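Local atomic coordinates of transcriptional regulator KdgR (Pseudomonas aeruginosa, PDB entry 5Y6I), a protein that probably binds DNA as a dimeric transcription factor of the IclR family, with a winged helix-turn-helix domain joined to a GAF-like C-terminal domain. Residues A[40-45]-A[50-55]; A[58-63]-A[72-77]; A[91-96]-A[223-228]. All blocks are in the same frame, centred on the assembly; numbering follows the deposited sequence.

Contact 1 (A[40-45]-A[50-55])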
ATOM      1  N   ARG A  40      -2.134  11.738 -27.009  1.00 92.09           N
ATOM      2  CA  ARG A  40      -3.003  11.086 -26.038  1.00 92.35           C
ATOM      3  C   ARG A  40      -2.914  11.775 -24.687  1.00 81.07           C
ATOM      4  O   ARG A  40      -3.925  11.896 -23.988  1.00 74.85           O
ATOM      5  CB  ARG A  40      -2.649   9.601 -25.920  1.00100.68           C
ATOM      6  CG  ARG A  40      -3.414   8.694 -26.880  1.00109.23           C
ATOM      7  CD  ARG A  40      -4.891   8.602 -26.477  1.00118.87           C
ATOM      8  NE  ARG A  40      -5.122   7.472 -25.580  1.00126.31           N
ATOM      9  CZ  ARG A  40      -6.127   7.389 -24.714  1.00127.65           C
ATOM     10  NH1 ARG A  40      -7.004   8.380 -24.614  1.00128.48           N
ATOM     11  NH2 ARG A  40      -6.247   6.318 -23.945  1.00126.70           N
ATOM     12  N   LEU A  41      -1.724  12.273 -24.343  1.00 71.12           N
ATOM     13  CA  LEU A  41      -1.505  12.988 -23.087  1.00 66.39           C
ATOM     14  C   LEU A  41      -2.268  14.310 -23.050  1.00 76.16           C
ATOM     15  O   LEU A  41      -3.016  14.587 -22.103  1.00 81.75           O
ATOM     16  CB  LEU A  41      -0.017  13.251 -22.904  1.00 56.78           C
ATOM     17  CG  LEU A  41       0.479  13.636 -21.518  1.00 55.96           C
ATOM     18  CD1 LEU A  41      -0.157  12.738 -20.465  1.00 57.02           C
ATOM     19  CD2 LEU A  41       1.985  13.512 -21.461  1.00 54.76           C
ATOM     20  N   ALA A  42      -2.053  15.164 -24.055  1.00 75.28           N
ATOM     21  CA  ALA A  42      -2.699  16.470 -24.062  1.00 73.86           C
ATOM     22  C   ALA A  42      -4.213  16.337 -24.166  1.00 79.69           C
ATOM     23  O   ALA A  42      -4.951  17.174 -23.632  1.00 73.90           O
ATOM     24  CB  ALA A  42      -2.146  17.318 -25.206  1.00 72.15           C
ATOM     25  N   GLU A  43      -4.694  15.287 -24.839  1.00 86.26           N
ATOM     26  CA  GLU A  43      -6.129  15.044 -24.901  1.00 93.55           C
ATOM     27  C   GLU A  43      -6.679  14.626 -23.542  1.00 93.77           C
ATOM     28  O   GLU A  43      -7.840  14.910 -23.225  1.00 97.48           O
ATOM     29  CB  GLU A  43      -6.419  13.986 -25.965  1.00102.05           C
ATOM     30  CG  GLU A  43      -7.863  13.507 -26.029  1.00116.31           C
ATOM     31  CD  GLU A  43      -8.123  12.645 -27.250  1.00128.59           C
ATOM     32  OE1 GLU A  43      -8.315  13.217 -28.348  1.00133.15           O
ATOM     33  OE2 GLU A  43      -8.119  11.399 -27.119  1.00134.55           O
ATOM     34  N   HIS A  44      -5.867  13.965 -22.722  1.00 90.25           N
ATOM     35  CA  HIS A  44      -6.334  13.578 -21.399  1.00 89.20           C
ATOM     36  C   HIS A  44      -6.487  14.801 -20.501  1.00 89.73           C
ATOM     37  O   HIS A  44      -7.580  15.076 -19.994  1.00101.84           O
ATOM     38  CB  HIS A  44      -5.384  12.553 -20.782  1.00 85.38           C
ATOM     39  CG  HIS A  44      -6.075  11.548 -19.918  1.00 86.56           C
ATOM     40  ND1 HIS A  44      -7.128  10.779 -20.369  1.00 92.23           N
ATOM     41  CD2 HIS A  44      -5.875  11.193 -18.627  1.00 77.93           C
ATOM     42  CE1 HIS A  44      -7.541   9.989 -19.395  1.00 91.57           C
ATOM     43  NE2 HIS A  44      -6.795  10.218 -18.330  1.00 81.56           N
ATOM     44  N   VAL A  45      -5.407  15.567 -20.309  1.00 78.73           N
ATOM     45  CA  VAL A  45      -5.474  16.762 -19.465  1.00 75.50           C
ATOM     46  C   VAL A  45      -6.093  17.967 -20.145  1.00 73.59           C
ATOM     47  O   VAL A  45      -6.094  19.047 -19.546  1.00 76.66           O
ATOM     48  CB  VAL A  45      -4.113  17.299 -18.978  1.00 76.83           C
ATOM     49  CG1 VAL A  45      -3.331  16.255 -18.324  1.00 73.41           C
ATOM     50  CG2 VAL A  45      -3.315  17.835 -20.140  1.00 78.07           C
ATOM     51  N   SER A  50       1.425  21.691 -27.420  1.00 68.85           N
ATOM     52  CA  SER A  50       2.687  22.413 -27.279  1.00 71.46           C
ATOM     53  C   SER A  50       3.001  22.713 -25.816  1.00 70.84           C
ATOM     54  O   SER A  50       4.128  22.487 -25.355  1.00 64.39           O
ATOM     55  CB  SER A  50       2.665  23.691 -28.126  1.00 77.81           C
ATOM     56  OG  SER A  50       1.412  24.363 -28.070  1.00 83.91           O
ATOM     57  N   LYS A  51       2.016  23.198 -25.053  1.00 78.93           N
ATOM     58  CA  LYS A  51       2.267  23.410 -23.630  1.00 83.49           C
ATOM     59  C   LYS A  51       2.580  22.098 -22.917  1.00 76.32           C
ATOM     60  O   LYS A  51       3.428  22.073 -22.017  1.00 79.93           O
ATOM     61  CB  LYS A  51       1.077  24.127 -22.976  1.00 93.62           C
ATOM     62  CG  LYS A  51       0.982  23.979 -21.469  1.00101.02           C
ATOM     63  CD  LYS A  51      -0.020  24.973 -20.848  1.00107.58           C
ATOM     64  CE  LYS A  51      -1.427  24.385 -20.761  1.00108.40           C
ATOM     65  NZ  LYS A  51      -2.532  25.349 -20.448  1.00109.79           N
ATOM     66  N   VAL A  52       1.945  20.992 -23.312  1.00 70.21           N
ATOM     67  CA  VAL A  52       2.267  19.719 -22.660  1.00 70.09           C
ATOM     68  C   VAL A  52       3.714  19.353 -22.941  1.00 64.84           C
ATOM     69  O   VAL A  52       4.483  19.032 -22.024  1.00 59.16           O
ATOM     70  CB  VAL A  52       1.293  18.600 -23.089  1.00 63.10           C
ATOM     71  CG1 VAL A  52       1.670  17.254 -22.431  1.00 54.81           C
ATOM     72  CG2 VAL A  52      -0.125  18.969 -22.708  1.00 65.55           C
ATOM     73  N   HIS A  53       4.120  19.430 -24.211  1.00 68.95           N
ATOM     74  CA  HIS A  53       5.511  19.130 -24.540  1.00 71.54           C
ATOM     75  C   HIS A  53       6.481  19.989 -23.737  1.00 77.32           C
ATOM     76  O   HIS A  53       7.524  19.492 -23.301  1.00 83.02           O
ATOM     77  CB  HIS A  53       5.781  19.305 -26.035  1.00 70.09           C
ATOM     78  CG  HIS A  53       7.237  19.252 -26.366  1.00 71.63           C
ATOM     79  ND1 HIS A  53       7.897  18.068 -26.610  1.00 75.48           N
ATOM     80  CD2 HIS A  53       8.173  20.225 -26.417  1.00 77.48           C
ATOM     81  CE1 HIS A  53       9.176  18.319 -26.823  1.00 81.86           C
ATOM     82  NE2 HIS A  53       9.369  19.621 -26.714  1.00 86.71           N
ATOM     83  N   ARG A  54       6.154  21.265 -23.514  1.00 83.48           N
ATOM     84  CA  ARG A  54       7.055  22.138 -22.768  1.00 85.40           C
ATOM     85  C   ARG A  54       7.214  21.659 -21.335  1.00 79.02           C
ATOM     86  O   ARG A  54       8.341  21.526 -20.839  1.00 76.27           O
ATOM     87  CB  ARG A  54       6.554  23.585 -22.801  1.00 91.08           C
ATOM     88  CG  ARG A  54       7.692  24.592 -22.743  1.00 96.83           C
ATOM     89  CD  ARG A  54       7.261  25.988 -23.149  1.00102.68           C
ATOM     90  NE  ARG A  54       6.299  26.000 -24.250  1.00103.66           N
ATOM     91  CZ  ARG A  54       5.118  26.610 -24.180  1.00103.26           C
ATOM     92  NH1 ARG A  54       4.779  27.242 -23.060  1.00104.16           N
ATOM     93  NH2 ARG A  54       4.283  26.591 -25.218  1.00 98.59           N
ATOM     94  N   TYR A  55       6.092  21.374 -20.659  1.00 77.59           N
ATOM     95  CA  TYR A  55       6.157  20.933 -19.266  1.00 76.89           C
ATOM     96  C   TYR A  55       6.650  19.501 -19.148  1.00 68.97           C
ATOM     97  O   TYR A  55       7.257  19.147 -18.132  1.00 67.71           O
ATOM     98  CB  TYR A  55       4.795  21.077 -18.583  1.00 79.75           C
ATOM     99  CG  TYR A  55       4.425  22.497 -18.226  1.00 89.60           C
ATOM    100  CD1 TYR A  55       3.762  23.308 -19.136  1.00 92.32           C
ATOM    101  CD2 TYR A  55       4.740  23.025 -16.977  1.00 92.92           C
ATOM    102  CE1 TYR A  55       3.426  24.603 -18.821  1.00 98.39           C
ATOM    103  CE2 TYR A  55       4.416  24.324 -16.655  1.00 97.15           C
ATOM    104  CZ  TYR A  55       3.753  25.109 -17.582  1.00101.16           C
ATOM    105  OH  TYR A  55       3.408  26.409 -17.276  1.00106.22           O
TER
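A42 and V52 face each other where the segments 40-45 and 50-55 pass, their helix axes 9.5 Å apart at closest approach and 107° between their N-to-C directions, with the CA atoms of these two residues 6.1 Å apart. The contact is entirely apolar and converges on V52, which meets L41, A42 and V45 with its two methyl groups. CG2 of V52 takes the shortest approach, 3.6 Å from CB of A42, and also lies 4.2 Å from CG2 of V45, roughly one helical turn further on. The other branch is turned to L41: CG1 of V52, anti to the backbone N (chi1 178°), comes within 3.9 Å of CD2 of L41 and just as near to the branching carbon CG. Helices 38-45 and 49-61, joined by a short turn, form the helix-turn-helix, and in the IclR family the second of them would be expected to be the recognition helix. M47, in that turn, also touches V52, while L32 packs on L41 and A28 of helix 18-31 receives V45, extending the apolar core on the side of the first helix. Further along helix 49-61, Y55 leans on S18, V21 and I25 of helix 18-31, and its side chain also packs on A19 of the second subunit.

Contact 2 (A[58-63]-A[72-77])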
ATOM      1  N   ALA A  58      10.363  19.662 -18.563  1.00 74.29           N
ATOM      2  CA  ALA A  58      10.698  19.904 -17.159  1.00 76.18           C
ATOM      3  C   ALA A  58      10.555  18.630 -16.325  1.00 78.98           C
ATOM      4  O   ALA A  58      11.443  18.293 -15.530  1.00 80.43           O
ATOM      5  CB  ALA A  58       9.812  21.011 -16.584  1.00 76.66           C
ATOM      6  N   LEU A  59       9.433  17.916 -16.488  1.00 70.02           N
ATOM      7  CA  LEU A  59       9.209  16.696 -15.712  1.00 73.55           C
ATOM      8  C   LEU A  59      10.234  15.614 -16.033  1.00 73.64           C
ATOM      9  O   LEU A  59      10.535  14.786 -15.171  1.00 71.26           O
ATOM     10  CB  LEU A  59       7.790  16.149 -15.927  1.00 70.09           C
ATOM     11  CG  LEU A  59       6.556  17.025 -15.628  1.00 68.48           C
ATOM     12  CD1 LEU A  59       5.273  16.360 -16.092  1.00 67.97           C
ATOM     13  CD2 LEU A  59       6.459  17.388 -14.135  1.00 63.83           C
ATOM     14  N   ILE A  60      10.785  15.602 -17.248  1.00 75.57           N
ATOM     15  CA  ILE A  60      11.845  14.643 -17.554  1.00 80.08           C
ATOM     16  C   ILE A  60      13.160  15.066 -16.885  1.00 80.21           C
ATOM     17  O   ILE A  60      13.882  14.232 -16.319  1.00 81.06           O
ATOM     18  CB  ILE A  60      11.994  14.477 -19.084  1.00 78.62           C
ATOM     19  CG1 ILE A  60      10.637  14.162 -19.743  1.00 72.87           C
ATOM     20  CG2 ILE A  60      13.024  13.389 -19.412  1.00 76.16           C
ATOM     21  CD1 ILE A  60      10.693  13.992 -21.306  1.00 67.13           C
ATOM     22  N   ALA A  61      13.487  16.363 -16.933  1.00 73.00           N
ATOM     23  CA  ALA A  61      14.613  16.881 -16.158  1.00 76.69           C
ATOM     24  C   ALA A  61      14.497  16.501 -14.688  1.00 85.58           C
ATOM     25  O   ALA A  61      15.423  15.928 -14.106  1.00 95.25           O
ATOM     26  CB  ALA A  61      14.695  18.401 -16.301  1.00 73.12           C
ATOM     27  N   SER A  62      13.357  16.803 -14.066  1.00 84.42           N
ATOM     28  CA  SER A  62      13.204  16.542 -12.639  1.00 84.55           C
ATOM     29  C   SER A  62      13.150  15.050 -12.295  1.00 82.97           C
ATOM     30  O   SER A  62      13.020  14.710 -11.111  1.00 86.41           O
ATOM     31  CB  SER A  62      11.950  17.245 -12.128  1.00 83.33           C
ATOM     32  OG  SER A  62      10.818  16.830 -12.868  1.00 86.35           O
ATOM     33  N   GLY A  63      13.263  14.160 -13.283  1.00 76.18           N
ATOM     34  CA  GLY A  63      13.175  12.738 -13.049  1.00 73.36           C
ATOM     35  C   GLY A  63      11.772  12.217 -12.845  1.00 73.64           C
ATOM     36  O   GLY A  63      11.598  11.000 -12.701  1.00 78.00           O
ATOM     37  N   ASN A  72       9.919   6.243 -27.930  1.00100.98           N
ATOM     38  CA  ASN A  72       9.668   7.653 -27.663  1.00 86.61           C
ATOM     39  C   ASN A  72       8.469   7.878 -26.763  1.00 78.18           C
ATOM     40  O   ASN A  72       8.023   9.019 -26.621  1.00 73.02           O
ATOM     41  CB  ASN A  72       9.479   8.459 -28.951  1.00 86.74           C
ATOM     42  CG  ASN A  72      10.780   8.765 -29.634  1.00 91.68           C
ATOM     43  OD1 ASN A  72      11.808   8.937 -28.979  1.00 95.30           O
ATOM     44  ND2 ASN A  72      10.753   8.828 -30.959  1.00 95.33           N
ATOM     45  N   HIS A  73       7.933   6.831 -26.147  1.00 79.36           N
ATOM     46  CA  HIS A  73       6.764   7.002 -25.305  1.00 75.20           C
ATOM     47  C   HIS A  73       7.162   7.621 -23.977  1.00 66.64           C
ATOM     48  O   HIS A  73       8.284   7.436 -23.495  1.00 60.83           O
ATOM     49  CB  HIS A  73       6.068   5.663 -25.068  1.00 81.05           C
ATOM     50  CG  HIS A  73       5.251   5.193 -26.231  1.00 83.75           C
ATOM     51  ND1 HIS A  73       5.291   3.893 -26.689  1.00 87.51           N
ATOM     52  CD2 HIS A  73       4.367   5.844 -27.022  1.00 85.23           C
ATOM     53  CE1 HIS A  73       4.472   3.763 -27.717  1.00 91.19           C
ATOM     54  NE2 HIS A  73       3.902   4.934 -27.943  1.00 93.52           N
ATOM     55  N   TYR A  74       6.219   8.365 -23.389  1.00 61.31           N
ATOM     56  CA  TYR A  74       6.407   9.016 -22.098  1.00 61.03           C
ATOM     57  C   TYR A  74       5.855   8.143 -20.989  1.00 63.17           C
ATOM     58  O   TYR A  74       4.783   7.548 -21.129  1.00 67.12           O
ATOM     59  CB  TYR A  74       5.712  10.383 -22.060  1.00 56.46           C
ATOM     60  CG  TYR A  74       6.303  11.376 -23.029  1.00 56.85           C
ATOM     61  CD1 TYR A  74       7.509  12.027 -22.749  1.00 59.63           C
ATOM     62  CD2 TYR A  74       5.673  11.651 -24.234  1.00 55.92           C
ATOM     63  CE1 TYR A  74       8.062  12.935 -23.653  1.00 62.23           C
ATOM     64  CE2 TYR A  74       6.220  12.553 -25.145  1.00 57.64           C
ATOM     65  CZ  TYR A  74       7.404  13.187 -24.852  1.00 59.50           C
ATOM     66  OH  TYR A  74       7.914  14.074 -25.773  1.00 64.05           O
ATOM     67  N   SER A  75       6.579   8.091 -19.876  1.00 64.34           N
ATOM     68  CA  SER A  75       6.135   7.322 -18.728  1.00 66.13           C
ATOM     69  C   SER A  75       6.654   7.984 -17.461  1.00 70.74           C
ATOM     70  O   SER A  75       7.382   8.979 -17.503  1.00 72.52           O
ATOM     71  CB  SER A  75       6.614   5.876 -18.835  1.00 75.33           C
ATOM     72  OG  SER A  75       7.981   5.851 -19.214  1.00 92.59           O
ATOM     73  N   LEU A  76       6.295   7.408 -16.321  1.00 73.07           N
ATOM     74  CA  LEU A  76       6.687   8.001 -15.057  1.00 65.52           C
ATOM     75  C   LEU A  76       8.147   7.723 -14.779  1.00 61.41           C
ATOM     76  O   LEU A  76       8.652   6.632 -15.056  1.00 65.37           O
ATOM     77  CB  LEU A  76       5.826   7.472 -13.925  1.00 68.07           C
ATOM     78  CG  LEU A  76       4.353   7.814 -14.097  1.00 72.56           C
ATOM     79  CD1 LEU A  76       3.465   6.828 -13.338  1.00 70.42           C
ATOM     80  CD2 LEU A  76       4.126   9.228 -13.631  1.00 71.02           C
ATOM     81  N   GLY A  77       8.830   8.729 -14.237  1.00 54.10           N
ATOM     82  CA  GLY A  77      10.209   8.568 -13.840  1.00 54.44           C
ATOM     83  C   GLY A  77      10.348   7.961 -12.454  1.00 63.32           C
ATOM     84  O   GLY A  77       9.372   7.696 -11.744  1.00 64.33           O
TER
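I60 reaches Y74 with the last carbon of its longer branch, CD1, which stands 3.7 Å from CE1 and 4.0 Å from CD1 of the tyrosine ring. The methyl arrives at the rim of the ring, so this is an edge contact, made near the plane of the ring. The reach follows from the isoleucine torsions: CG1 is anti to the carbonyl carbon (chi1 -52°), and chi2 of 179° extends the chain fully, carrying CD1 across to the strand. The two side chains meet at about a right angle. The CB of Y74 points from strand 74-76 toward the helix, and L56 of helix 49-61 and L29 of helix 18-31 also pack on the tyrosine.

Strands 65-67 and 74-76 form the antiparallel pair that follows helix 49-61, the wing of a winged helix-turn-helix domain; segments 58-63 and 72-77 therefore join the end of that helix to the second wing strand. The helix finishes in a Schellman motif at G63, whose positive phi accompanies two bonds back into the last turn, including G63 N to I60 O at 3.1 Å. Within that turn, OG of S62 folds back to lie 3.1 Å from both A58 O and L59 O.

At the other end of the contact the backbones themselves meet. CA of G77 makes a C-H...O contact with O of G63, with 144° at the hydrogen. G77 occupies the N-cap position of helix 78-88, and its backbone also bonds to F64; L76, just before it, packs on A86 of the second subunit.

Contact 3 (A[91-96]-A[223-228])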
ATOM      1  N   MET A  91       0.298   5.278   4.283  1.00 65.27           N
ATOM      2  CA  MET A  91      -1.105   4.930   4.471  1.00 71.75           C
ATOM      3  C   MET A  91      -1.363   4.507   5.914  1.00 72.91           C
ATOM      4  O   MET A  91      -0.537   3.834   6.538  1.00 68.19           O
ATOM      5  CB  MET A  91      -1.501   3.804   3.520  1.00 74.69           C
ATOM      6  CG  MET A  91      -1.744   4.201   2.089  1.00 72.78           C
ATOM      7  SD  MET A  91      -2.392   2.808   1.132  1.00 87.89           S
ATOM      8  CE  MET A  91      -1.011   1.680   1.193  1.00 83.81           C
ATOM      9  N   ASP A  92      -2.510   4.933   6.451  1.00 63.17           N
ATOM     10  CA  ASP A  92      -2.901   4.583   7.820  1.00 66.07           C
ATOM     11  C   ASP A  92      -4.416   4.749   7.924  1.00 66.36           C
ATOM     12  O   ASP A  92      -4.908   5.869   8.082  1.00 66.41           O
ATOM     13  CB  ASP A  92      -2.188   5.443   8.851  1.00 71.90           C
ATOM     14  CG  ASP A  92      -2.626   5.121  10.265  1.00 85.46           C
ATOM     15  OD1 ASP A  92      -2.911   3.938  10.526  1.00 90.79           O
ATOM     16  OD2 ASP A  92      -2.704   6.038  11.110  1.00 89.65           O
ATOM     17  N   VAL A  93      -5.142   3.633   7.846  1.00 66.66           N
ATOM     18  CA  VAL A  93      -6.588   3.715   7.930  1.00 61.29           C
ATOM     19  C   VAL A  93      -7.020   4.303   9.262  1.00 59.81           C
ATOM     20  O   VAL A  93      -8.109   4.865   9.363  1.00 62.07           O
ATOM     21  CB  VAL A  93      -7.216   2.327   7.697  1.00 57.95           C
ATOM     22  CG1 VAL A  93      -6.983   1.425   8.901  1.00 51.42           C
ATOM     23  CG2 VAL A  93      -8.695   2.454   7.358  1.00 60.50           C
ATOM     24  N   LEU A  94      -6.189   4.211  10.298  1.00 60.56           N
ATOM     25  CA  LEU A  94      -6.597   4.789  11.574  1.00 62.59           C
ATOM     26  C   LEU A  94      -6.588   6.305  11.502  1.00 69.77           C
ATOM     27  O   LEU A  94      -7.472   6.960  12.067  1.00 74.41           O
ATOM     28  CB  LEU A  94      -5.695   4.292  12.698  1.00 58.30           C
ATOM     29  CG  LEU A  94      -6.333   3.133  13.478  1.00 60.58           C
ATOM     30  CD1 LEU A  94      -6.705   1.965  12.573  1.00 54.74           C
ATOM     31  CD2 LEU A  94      -5.459   2.672  14.649  1.00 63.67           C
ATOM     32  N   LYS A  95      -5.607   6.876  10.794  1.00 68.25           N
ATOM     33  CA  LYS A  95      -5.588   8.314  10.536  1.00 62.18           C
ATOM     34  C   LYS A  95      -6.745   8.723   9.632  1.00 57.72           C
ATOM     35  O   LYS A  95      -7.594   9.539  10.017  1.00 62.50           O
ATOM     36  CB  LYS A  95      -4.243   8.714   9.918  1.00 76.63           C
ATOM     37  CG  LYS A  95      -4.112  10.196   9.508  1.00 88.00           C
ATOM     38  CD  LYS A  95      -4.184  10.405   7.982  1.00 91.19           C
ATOM     39  CE  LYS A  95      -4.735  11.794   7.641  1.00 94.00           C
ATOM     40  NZ  LYS A  95      -5.131  11.965   6.206  1.00 92.46           N
ATOM     41  N   SER A  96      -6.822   8.134   8.432  1.00 55.42           N
ATOM     42  CA  SER A  96      -7.776   8.615   7.432  1.00 56.97           C
ATOM     43  C   SER A  96      -9.222   8.450   7.890  1.00 61.34           C
ATOM     44  O   SER A  96     -10.101   9.189   7.429  1.00 66.26           O
ATOM     45  CB  SER A  96      -7.587   7.882   6.093  1.00 59.16           C
ATOM     46  OG  SER A  96      -6.230   7.559   5.833  1.00 63.30           O
ATOM     47  N   VAL A 223      -8.056  -5.245   2.376  1.00 63.55           N
ATOM     48  CA  VAL A 223      -8.986  -4.804   3.402  1.00 63.31           C
ATOM     49  C   VAL A 223      -8.186  -4.141   4.509  1.00 63.66           C
ATOM     50  O   VAL A 223      -7.329  -4.773   5.138  1.00 71.90           O
ATOM     51  CB  VAL A 223      -9.830  -5.968   3.933  1.00 67.55           C
ATOM     52  CG1 VAL A 223     -10.744  -5.472   5.034  1.00 70.95           C
ATOM     53  CG2 VAL A 223     -10.642  -6.540   2.810  1.00 70.76           C
ATOM     54  N   ALA A 224      -8.447  -2.854   4.732  1.00 57.30           N
ATOM     55  CA  ALA A 224      -7.744  -2.068   5.736  1.00 63.23           C
ATOM     56  C   ALA A 224      -8.438  -2.143   7.081  1.00 64.21           C
ATOM     57  O   ALA A 224      -7.780  -2.264   8.123  1.00 68.42           O
ATOM     58  CB  ALA A 224      -7.660  -0.598   5.300  1.00 59.75           C
ATOM     59  N   ALA A 225      -9.762  -2.071   7.055  1.00 60.71           N
ATOM     60  CA  ALA A 225     -10.585  -2.042   8.250  1.00 68.63           C
ATOM     61  C   ALA A 225     -12.016  -2.380   7.847  1.00 67.06           C
ATOM     62  O   ALA A 225     -12.327  -2.564   6.664  1.00 56.31           O
ATOM     63  CB  ALA A 225     -10.509  -0.677   8.942  1.00 69.92           C
ATOM     64  N   VAL A 226     -12.881  -2.489   8.860  1.00 66.59           N
ATOM     65  CA  VAL A 226     -14.322  -2.572   8.686  1.00 61.32           C
ATOM     66  C   VAL A 226     -14.941  -1.483   9.544  1.00 68.74           C
ATOM     67  O   VAL A 226     -14.520  -1.270  10.688  1.00 69.18           O
ATOM     68  CB  VAL A 226     -14.876  -3.955   9.074  1.00 67.75           C
ATOM     69  CG1 VAL A 226     -16.405  -4.023   8.837  1.00 73.02           C
ATOM     70  CG2 VAL A 226     -14.172  -5.029   8.278  1.00 60.74           C
ATOM     71  N   LEU A 227     -15.906  -0.767   8.978  1.00 71.75           N
ATOM     72  CA  LEU A 227     -16.589   0.313   9.668  1.00 68.99           C
ATOM     73  C   LEU A 227     -18.046  -0.092   9.818  1.00 74.93           C
ATOM     74  O   LEU A 227     -18.627  -0.697   8.912  1.00 74.00           O
ATOM     75  CB  LEU A 227     -16.456   1.637   8.901  1.00 64.11           C
ATOM     76  CG  LEU A 227     -16.550   2.910   9.745  1.00 67.09           C
ATOM     77  CD1 LEU A 227     -15.871   4.060   9.003  1.00 66.65           C
ATOM     78  CD2 LEU A 227     -17.989   3.276  10.092  1.00 62.20           C
ATOM     79  N   THR A 228     -18.636   0.255  10.956  1.00 75.58           N
ATOM     80  CA  THR A 228     -19.784  -0.483  11.451  1.00 80.97           C
ATOM     81  C   THR A 228     -20.667   0.407  12.306  1.00 75.31           C
ATOM     82  O   THR A 228     -20.165   1.107  13.192  1.00 67.14           O
ATOM     83  CB  THR A 228     -19.292  -1.646  12.286  1.00 92.09           C
ATOM     84  OG1 THR A 228     -18.162  -1.163  13.006  1.00103.74           O
ATOM     85  CG2 THR A 228     -18.827  -2.777  11.450  1.00 89.55           C
TER
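V93 and the adjacent alanines A224 and A225 carry the contact between segments 91-96 and 223-228. Its apolar part starts at CB of V93, which lies 3.8 Å from CB of A224. CG2 of V93 lies between the two alanine methyls, 3.8 Å from CB of A224 and 4.0 Å from CB of A225, and CG1 of V93 adds a second approach to CB of A225 at 4.1 Å. The valine torsion suits this: with chi1 at 73°, CG1 sits between the backbone N and the carbonyl carbon, while CG2 is anti to the N, and both branches lie against the strand. Around the trio, V216 of the neighbouring strand 209-217 and M259 also touch V93.

In segment 91-96 a set of internal hydrogen bonds shapes the start of the helix that carries V93. D92 is its N-cap: OD1 of D92 receives a weak bond from L94 N at 3.3 Å, and OD2 of D92 a weak one from K95 N at 3.0 Å. Its backbone oxygen is gripped twice by S96. The amide N of S96 lies 3.0 Å from D92 O, and OG of S96 donates to D92 O at 3.1 Å, coming in from 54° above the carbonyl plane.

In the strand, the backbones of A224 and A225 both bond to V216, two residues facing one, which is a classic beta bulge. Both alanine CB atoms consequently point toward the helix, allowing a single valine to touch neighbours that in a regular strand would lie on alternate faces. The arrangement places the first turn of helix 93-108 on the five-stranded antiparallel sheet, order 2-1-5-4-3, of the GAF-like C-terminal domain of IclR regulators.

How the contacts relate
The three contacts follow one another along the chain, each closing before the next opens. Contacts 1 and 2 are neighbours in the helix-turn-helix region, their centres about 13 Å apart. They share helix 49-61, which meets helix 38-45 early in its course and the wing strand 74-76 near its end; H53 of contact 1 also packs on Y74 of contact 2. Contact 3 belongs to the C-terminal domain, its centre about 36 Å from that of contact 1 and about 34 Å from that of contact 2, without touching either, consistent with separate modules. Helix 78-88 lies in the intervening chain. Residues of all three contacts reach the second subunit, as expected of a dimer.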